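Local coordinates for beta-ketoacyl-[acyl-carrier-protein] synthase FabY (Pseudomonas aeruginosa, PDB 4CW4) that catalyses the condensation of acetyl-CoA with malonyl-acyl carrier protein, forming the acetoacetyl-ACP primer that starts bacterial fatty acid synthesis, at residues Trp137-Ala140 with Glu146-Val149. Sequence-based numbering, arbitrary orientation.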
loop_
_atom_site.group_PDB
_atom_site.type_symbol
_atom_site.label_atom_id
_atom_site.label_comp_id
_atom_site.label_asym_id
_atom_site.label_seq_id
_atom_site.Cartn_x
_atom_site.Cartn_y
_atom_site.Cartn_z
ATOM N N TRP A 137 -3.608 44.897 -13.278
ATOM C CA TRP A 137 -3.537 44.792 -14.743
ATOM C C TRP A 137 -4.573 45.689 -15.432
ATOM O O TRP A 137 -5.709 45.813 -14.975
ATOM C CB TRP A 137 -3.743 43.344 -15.226
ATOM C CG TRP A 137 -2.664 42.363 -14.852
ATOM C CD1 TRP A 137 -1.663 42.543 -13.948
ATOM C CD2 TRP A 137 -2.478 41.046 -15.399
ATOM N NE1 TRP A 137 -0.868 41.421 -13.889
ATOM C CE2 TRP A 137 -1.349 40.486 -14.769
ATOM C CE3 TRP A 137 -3.161 40.288 -16.356
ATOM C CZ2 TRP A 137 -0.886 39.204 -15.070
ATOM C CZ3 TRP A 137 -2.697 39.022 -16.657
ATOM C CH2 TRP A 137 -1.571 38.492 -16.009
ATOM N N SER A 138 -4.155 46.296 -16.538
ATOM C CA SER A 138 -5.034 47.040 -17.431
ATOM C C SER A 138 -5.579 46.114 -18.495
ATOM O O SER A 138 -4.833 45.301 -19.023
ATOM C CB SER A 138 -4.236 48.120 -18.189
ATOM O OG SER A 138 -3.683 49.082 -17.333
ATOM N N ILE A 139 -6.854 46.274 -18.841
ATOM C CA ILE A 139 -7.475 45.531 -19.933
ATOM C C ILE A 139 -8.276 46.484 -20.790
ATOM O O ILE A 139 -9.013 47.330 -20.264
ATOM C CB ILE A 139 -8.499 44.498 -19.427
ATOM C CG1 ILE A 139 -7.987 43.794 -18.188
ATOM C CG2 ILE A 139 -8.832 43.502 -20.529
ATOM C CD1 ILE A 139 -6.822 42.856 -18.441
ATOM N N ALA A 140 -8.146 46.348 -22.107
ATOM C CA ALA A 140 -8.947 47.139 -23.026
ATOM C C ALA A 140 -9.406 46.257 -24.172
ATOM O O ALA A 140 -8.771 45.247 -24.471
ATOM C CB ALA A 140 -8.154 48.308 -23.543
ATOM N N GLU A 146 -10.084 39.306 -28.822
ATOM C CA GLU A 146 -8.961 39.394 -27.893
ATOM C C GLU A 146 -9.007 40.700 -27.117
ATOM O O GLU A 146 -9.803 41.588 -27.427
ATOM C CB GLU A 146 -7.636 39.263 -28.635
ATOM C CG GLU A 146 -7.566 38.027 -29.502
ATOM C CD GLU A 146 -6.222 37.340 -29.430
ATOM O OE1 GLU A 146 -5.229 37.927 -29.912
ATOM O OE2 GLU A 146 -6.164 36.211 -28.892
ATOM N N VAL A 147 -8.162 40.799 -26.096
ATOM C CA VAL A 147 -8.049 42.018 -25.302
ATOM C C VAL A 147 -6.596 42.459 -25.218
ATOM O O VAL A 147 -5.679 41.653 -25.372
ATOM C CB VAL A 147 -8.601 41.844 -23.862
ATOM C CG1 VAL A 147 -10.114 41.642 -23.886
ATOM C CG2 VAL A 147 -7.901 40.695 -23.133
ATOM N N LEU A 148 -6.411 43.746 -24.960
ATOM C CA LEU A 148 -5.086 44.338 -24.817
ATOM C C LEU A 148 -4.768 44.487 -23.335
ATOM O O LEU A 148 -5.453 45.194 -22.615
ATOM C CB LEU A 148 -5.040 45.692 -25.516
ATOM C CG LEU A 148 -3.678 46.385 -25.526
ATOM C CD1 LEU A 148 -2.621 45.558 -26.262
ATOM C CD2 LEU A 148 -3.803 47.785 -26.146
ATOM N N VAL A 149 -3.733 43.799 -22.881
ATOM C CA VAL A 149 -3.387 43.768 -21.468
ATOM C C VAL A 149 -2.094 44.520 -21.218
ATOM O O VAL A 149 -1.146 44.389 -21.984
ATOM C CB VAL A 149 -3.175 42.317 -21.012
ATOM C CG1 VAL A 149 -2.899 42.256 -19.526
ATOM C CG2 VAL A 149 -4.397 41.487 -21.373
#
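A140 and L148 face each other as an antiparallel hydrogen-bonded pair, and the N-H and C=O of each residue are used. L148 N donates to A140 O over 2.8 Å, nearly straight at 171° at the hydrogen, while A140 N returns a more bent bond to L148 O at 3.0 Å. L148 O also receives the CA-H of I139, with I139 CA 3.4 Å away. One residue along, I139 and V149 form a non-hydrogen-bonded pair with CA atoms 4.7 Å apart, where a further CA-H contact runs from V149 CA to S138 O at 3.2 Å.

The side chains of I139, V147 and V149 gather on one face of the sheet, with A140 and L148 on the other. The two branches of I139 divide the work between the two valines. Its CG2 sits against V147 CB at 3.7 Å; its CG1, anti to the carbonyl carbon (chi1 -41°), carries CD1 alongside the methyls of V149, the two side chains pointing the same way. V149 also serves W137: its CG1, anti to the backbone N (chi1 -176°), meets the six-membered part of the indole at CE3, 3.7 Å away, in an oblique approach.

Further out, P130, C155, F157 and I151 also pack on W137, and L129 touches both V147 and V149. Backbone hydrogen bonds of V147 with A124 and of V149 with F122 join strand 147-151 to strand 120-124, while S138 OG is tied to H152 NE2. The centre of the contact lies about 54 Å from the centre of the chain, away from the ketosynthase active site. Antiparallel, consecutive in the chain and joined by a short connection, strands 138-141 and 147-151 form a beta hairpin, with 147-151 the middle strand of a small three-stranded antiparallel sheet.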